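Local coordinates for fructokinase (Xylella fastidiosa Temecula1, PDB 3LJS), which probably phosphorylates fructose with ATP, as a fructokinase of the PfkB carbohydrate kinase family, at residues Gly57-Asp62 / Asp80-Thr85; Gln218-Arg223 / Tyr239-Gly244. All blocks are in the same frame, centred on the assembly; numbering follows the deposited sequence.

Contact 1. Residues Gly57-Asp62 / Asp80-Thr85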
loop_
_atom_site.group_PDB
_atom_site.type_symbol
_atom_site.label_atom_id
_atom_site.label_comp_id
_atom_site.label_asym_id
_atom_site.label_seq_id
_atom_site.Cartn_x
_atom_site.Cartn_y
_atom_site.Cartn_z
ATOM N N GLY B 57 3.837 -16.705 11.313
ATOM C CA GLY B 57 3.651 -16.120 10.003
ATOM C C GLY B 57 4.815 -15.212 9.676
ATOM O O GLY B 57 5.740 -15.052 10.481
HETATM N N MSE B 58 4.763 -14.602 8.498
HETATM C CA MSE B 58 5.835 -13.729 8.061
HETATM C C MSE B 58 5.409 -12.270 8.031
HETATM O O MSE B 58 4.343 -11.938 7.518
HETATM C CB MSE B 58 6.311 -14.171 6.674
HETATM C CG MSE B 58 7.517 -13.414 6.150
HETATM SE SE MSE B 58 8.269 -14.321 4.611
HETATM C CE MSE B 58 9.675 -15.295 5.522
ATOM N N LEU B 59 6.249 -11.411 8.600
ATOM C CA LEU B 59 6.010 -9.973 8.636
ATOM C C LEU B 59 7.093 -9.296 7.799
ATOM O O LEU B 59 8.225 -9.777 7.735
ATOM C CB LEU B 59 6.099 -9.445 10.071
ATOM C CG LEU B 59 5.195 -10.074 11.131
ATOM C CD1 LEU B 59 5.344 -9.322 12.449
ATOM C CD2 LEU B 59 3.760 -10.037 10.660
ATOM N N GLY B 60 6.754 -8.184 7.159
ATOM C CA GLY B 60 7.742 -7.490 6.357
ATOM C C GLY B 60 8.774 -6.807 7.237
ATOM O O GLY B 60 8.549 -6.610 8.437
ATOM N N SER B 61 9.922 -6.473 6.652
ATOM C CA SER B 61 10.981 -5.774 7.374
ATOM C C SER B 61 10.798 -4.302 7.054
ATOM O O SER B 61 11.672 -3.662 6.465
ATOM C CB SER B 61 12.364 -6.227 6.905
ATOM O OG SER B 61 12.582 -7.587 7.227
ATOM N N ASP B 62 9.634 -3.786 7.417
ATOM C CA ASP B 62 9.293 -2.393 7.187
ATOM C C ASP B 62 8.635 -1.844 8.442
ATOM O O ASP B 62 8.451 -2.571 9.422
ATOM C CB ASP B 62 8.349 -2.262 5.986
ATOM C CG ASP B 62 7.186 -3.247 6.034
ATOM O OD1 ASP B 62 6.474 -3.292 7.056
ATOM O OD2 ASP B 62 6.980 -3.975 5.042
ATOM N N ASP B 80 8.200 -15.898 18.924
ATOM C CA ASP B 80 9.281 -16.770 18.459
ATOM C C ASP B 80 9.074 -17.377 17.078
ATOM O O ASP B 80 10.039 -17.637 16.367
ATOM C CB ASP B 80 9.514 -17.928 19.439
ATOM C CG ASP B 80 9.679 -17.464 20.863
ATOM O OD1 ASP B 80 10.215 -16.356 21.074
ATOM O OD2 ASP B 80 9.284 -18.219 21.775
ATOM N N GLY B 81 7.822 -17.617 16.706
ATOM C CA GLY B 81 7.543 -18.220 15.414
ATOM C C GLY B 81 7.377 -17.253 14.257
ATOM O O GLY B 81 7.034 -17.660 13.149
ATOM N N ILE B 82 7.604 -15.971 14.508
ATOM C CA ILE B 82 7.478 -14.975 13.451
ATOM C C ILE B 82 8.786 -14.869 12.679
ATOM O O ILE B 82 9.858 -14.863 13.273
ATOM C CB ILE B 82 7.141 -13.573 14.026
ATOM C CG1 ILE B 82 5.729 -13.565 14.613
ATOM C CG2 ILE B 82 7.245 -12.515 12.926
ATOM C CD1 ILE B 82 5.350 -12.253 15.284
ATOM N N VAL B 83 8.699 -14.817 11.353
ATOM C CA VAL B 83 9.891 -14.657 10.525
ATOM C C VAL B 83 9.714 -13.362 9.746
ATOM O O VAL B 83 8.592 -12.869 9.605
ATOM C CB VAL B 83 10.105 -15.839 9.553
ATOM C CG1 VAL B 83 10.507 -17.081 10.339
ATOM C CG2 VAL B 83 8.851 -16.091 8.748
ATOM N N ARG B 84 10.812 -12.807 9.245
ATOM C CA ARG B 84 10.747 -11.537 8.525
ATOM C C ARG B 84 11.282 -11.612 7.100
ATOM O O ARG B 84 12.053 -12.506 6.759
ATOM C CB ARG B 84 11.542 -10.470 9.292
ATOM C CG ARG B 84 11.236 -10.385 10.787
ATOM C CD ARG B 84 9.800 -9.943 11.050
ATOM N NE ARG B 84 9.587 -8.523 10.788
ATOM C CZ ARG B 84 9.827 -7.552 11.663
ATOM N NH1 ARG B 84 10.291 -7.838 12.871
ATOM N NH2 ARG B 84 9.595 -6.289 11.332
ATOM N N THR B 85 10.866 -10.660 6.271
ATOM C CA THR B 85 11.331 -10.595 4.895
ATOM C C THR B 85 11.341 -9.165 4.361
ATOM O O THR B 85 10.503 -8.344 4.734
ATOM C CB THR B 85 10.470 -11.449 3.959
ATOM O OG1 THR B 85 11.000 -11.363 2.629
ATOM C CG2 THR B 85 9.030 -10.964 3.959
#

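Contact 2. Residues Gln218-Arg223 / Tyr239-Gly244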
loop_
_atom_site.group_PDB
_atom_site.type_symbol
_atom_site.label_atom_id
_atom_site.label_comp_id
_atom_site.label_asym_id
_atom_site.label_seq_id
_atom_site.Cartn_x
_atom_site.Cartn_y
_atom_site.Cartn_z
ATOM N N GLN B 218 -20.482 -33.790 3.815
ATOM C CA GLN B 218 -19.168 -33.816 3.175
ATOM C C GLN B 218 -18.076 -33.570 4.222
ATOM O O GLN B 218 -17.018 -34.203 4.200
ATOM C CB GLN B 218 -19.091 -32.736 2.092
ATOM C CG GLN B 218 -17.828 -32.794 1.253
ATOM C CD GLN B 218 -17.831 -33.970 0.300
ATOM O OE1 GLN B 218 -18.616 -34.009 -0.653
ATOM N NE2 GLN B 218 -16.960 -34.942 0.554
ATOM N N LEU B 219 -18.339 -32.641 5.137
ATOM C CA LEU B 219 -17.376 -32.327 6.189
ATOM C C LEU B 219 -17.101 -33.547 7.064
ATOM O O LEU B 219 -15.959 -33.798 7.449
ATOM C CB LEU B 219 -17.893 -31.182 7.063
ATOM C CG LEU B 219 -18.047 -29.826 6.374
ATOM C CD1 LEU B 219 -18.502 -28.784 7.389
ATOM C CD2 LEU B 219 -16.718 -29.416 5.761
ATOM N N TRP B 220 -18.152 -34.305 7.369
ATOM C CA TRP B 220 -18.018 -35.494 8.206
ATOM C C TRP B 220 -17.174 -36.580 7.529
ATOM O O TRP B 220 -16.735 -37.529 8.184
ATOM C CB TRP B 220 -19.402 -36.053 8.549
ATOM C CG TRP B 220 -20.303 -35.128 9.344
ATOM C CD1 TRP B 220 -21.663 -35.198 9.419
ATOM C CD2 TRP B 220 -19.912 -34.047 10.211
ATOM N NE1 TRP B 220 -22.145 -34.236 10.273
ATOM C CE2 TRP B 220 -21.096 -33.513 10.772
ATOM C CE3 TRP B 220 -18.681 -33.477 10.568
ATOM C CZ2 TRP B 220 -21.086 -32.438 11.675
ATOM C CZ3 TRP B 220 -18.673 -32.403 11.468
ATOM C CH2 TRP B 220 -19.869 -31.899 12.007
ATOM N N GLN B 221 -16.948 -36.437 6.221
ATOM C CA GLN B 221 -16.137 -37.401 5.472
ATOM C C GLN B 221 -14.661 -37.178 5.780
ATOM O O GLN B 221 -13.826 -38.049 5.530
ATOM C CB GLN B 221 -16.356 -37.244 3.964
ATOM C CG GLN B 221 -17.776 -37.519 3.511
ATOM C CD GLN B 221 -18.232 -38.915 3.883
ATOM O OE1 GLN B 221 -17.692 -39.911 3.396
ATOM N NE2 GLN B 221 -19.225 -38.996 4.760
ATOM N N GLY B 222 -14.345 -36.001 6.312
ATOM C CA GLY B 222 -12.968 -35.688 6.648
ATOM C C GLY B 222 -12.680 -35.797 8.136
ATOM O O GLY B 222 -13.159 -36.713 8.809
ATOM N N ARG B 223 -11.904 -34.847 8.648
ATOM C CA ARG B 223 -11.522 -34.814 10.058
ATOM C C ARG B 223 -12.524 -34.082 10.968
ATOM O O ARG B 223 -12.536 -34.298 12.176
ATOM C CB ARG B 223 -10.162 -34.116 10.214
ATOM C CG ARG B 223 -8.991 -34.727 9.450
ATOM C CD ARG B 223 -8.248 -35.735 10.313
ATOM N NE ARG B 223 -8.014 -35.213 11.657
ATOM C CZ ARG B 223 -7.747 -35.972 12.714
ATOM N NH1 ARG B 223 -7.670 -37.291 12.583
ATOM N NH2 ARG B 223 -7.594 -35.419 13.909
ATOM N N TYR B 239 -22.934 -27.918 15.071
ATOM C CA TYR B 239 -23.246 -29.269 14.614
ATOM C C TYR B 239 -22.084 -30.202 14.932
ATOM O O TYR B 239 -20.921 -29.805 14.839
ATOM C CB TYR B 239 -23.436 -29.297 13.096
ATOM C CG TYR B 239 -24.488 -28.363 12.553
ATOM C CD1 TYR B 239 -25.804 -28.791 12.371
ATOM C CD2 TYR B 239 -24.166 -27.050 12.213
ATOM C CE1 TYR B 239 -26.775 -27.927 11.857
ATOM C CE2 TYR B 239 -25.126 -26.182 11.703
ATOM C CZ TYR B 239 -26.425 -26.625 11.529
ATOM O OH TYR B 239 -27.367 -25.759 11.035
ATOM N N THR B 240 -22.407 -31.436 15.304
ATOM C CA THR B 240 -21.398 -32.461 15.562
ATOM C C THR B 240 -21.928 -33.652 14.784
ATOM O O THR B 240 -23.008 -33.572 14.198
ATOM C CB THR B 240 -21.297 -32.855 17.054
ATOM O OG1 THR B 240 -22.541 -33.418 17.488
ATOM C CG2 THR B 240 -20.951 -31.647 17.904
ATOM N N ARG B 241 -21.193 -34.756 14.766
ATOM C CA ARG B 241 -21.675 -35.916 14.025
ATOM C C ARG B 241 -22.855 -36.602 14.710
ATOM O O ARG B 241 -23.471 -37.489 14.130
ATOM C CB ARG B 241 -20.540 -36.922 13.809
ATOM C CG ARG B 241 -19.382 -36.330 13.028
ATOM C CD ARG B 241 -18.281 -37.338 12.747
ATOM N NE ARG B 241 -17.161 -36.678 12.086
ATOM C CZ ARG B 241 -16.228 -37.300 11.372
ATOM N NH1 ARG B 241 -16.275 -38.619 11.217
ATOM N NH2 ARG B 241 -15.247 -36.597 10.811
ATOM N N THR B 242 -23.184 -36.179 15.927
ATOM C CA THR B 242 -24.285 -36.795 16.666
ATOM C C THR B 242 -25.466 -35.882 16.983
ATOM O O THR B 242 -26.536 -36.365 17.356
ATOM C CB THR B 242 -23.783 -37.405 17.996
ATOM O OG1 THR B 242 -23.099 -36.403 18.758
ATOM C CG2 THR B 242 -22.838 -38.570 17.729
ATOM N N ALA B 243 -25.291 -34.571 16.841
ATOM C CA ALA B 243 -26.382 -33.646 17.142
ATOM C C ALA B 243 -26.138 -32.234 16.616
ATOM O O ALA B 243 -25.148 -31.970 15.937
ATOM C CB ALA B 243 -26.611 -33.595 18.649
ATOM N N GLY B 244 -27.061 -31.335 16.947
ATOM C CA GLY B 244 -26.953 -29.951 16.533
ATOM C C GLY B 244 -27.729 -29.069 17.492
ATOM O O GLY B 244 -28.661 -29.535 18.158
HETATM O O HOH W 1 -14.350 -39.385 8.826
#

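Contact 1. Residues Gly57-Asp62 / Asp80-Thr85
M58, L59 and G60 pair in parallel register with V83, R84 and T85, their short axes 4.6 Å apart at closest and turned 37° from each other, with L59 N donating to V83 O (2.9 Å) and L59 O receiving T85 N. Past the strand end, S61 N continues the ladder to T85 O at 2.7 Å. On one face M58 extends away from its backbone N (chi1 -175°) and then bends at chi3, which lays SE against T85 CG2 (3.5 Å) and turns CE back onto V83 CG2, a tight 3.4 Å. L116 and H121 adjoin this selenomethionine. On the other face the L59 branch point and CD1 rest on I82 CG2; L59 also touches L68 and F69 of helix 63-75, and I82 touches F72. R84 folds back at chi2 and chi3 so that NE (3.2 Å) and NH2 (3.1 Å) both grip G60 O, which lies in the guanidinium plane; NH2 also forms a salt bridge with D66. D62 caps the helix start through G65 N. Strand 53-60, helix 63-75 and edge strand 82-85 thus make a beta-alpha-beta crossover of the ribokinase-like fold.

Contact 2. Residues Gln218-Arg223 / Tyr239-Gly244
W220 and R241 make a mixed contact, CH-pi and polar, where the end of helix 212-220 lies against the turn leaving strand 237-240, near one margin of the large sheet. The first torsion of R241 (chi1 -60°) sets CG over one face of the indole, 3.9 Å from the centroid of the six-membered ring and 21° off its normal. From there the chain runs extended to NE, sliding past the tryptophan in the opposite direction, and carries the guanidinium beyond the ring to the backbone of G222 and A224. Its plane is turned 42° from the indole. NH2 donates to G222 O at 2.9 Å; the acceptor lies close to the guanidinium plane, but the nitrogen stands well above the carbonyl plane and the bond is bent. A water donates to the same G222 O and accepts from R241 NH1 (3.2 Å); NH2 is held by two backbone carbonyls, G222 O and A224 O. W220 O sits over the guanidinium face, at an angle too poor for a hydrogen bond. The far rim of the indole reaches the strand: CZ2 lies 3.4 Å from T240 O and 4.2 Å from Y239 CB. T240, its CB directed away from the helix segment, accepts through OG1 from T242 N (3.2 Å) and A243 N (3.1 Å). Y239 rests on L227 and V229 of strand 226-230, which ends at T230, next to D231; both bind ATP. A helix C-terminus thus packs on a beta hairpin whose turn carries an ST motif, in a ribokinase-like fold, close to its ATP-binding residues.

How the contacts relate
Both contacts reach the same nine-stranded sheet but lie on opposite sides of the chain's centre, their own centres about 36 Å apart and their nearest atoms about 22 Å. They share no helix or strand. Contact 1 is the more buried: it joins the outermost strand 82-85 to its neighbour by main-chain bonds, with apolar packing on either face. Contact 2, smaller and with more exposed residues, has no strand pairing across it and depends on one tryptophan, one arginine and a water. An arginine grips backbone carbonyl oxygen in each, but R84 also meets a carboxylate, whereas R241 binds carbonyls and water. Only contact 2 lies near residues that bind ATP.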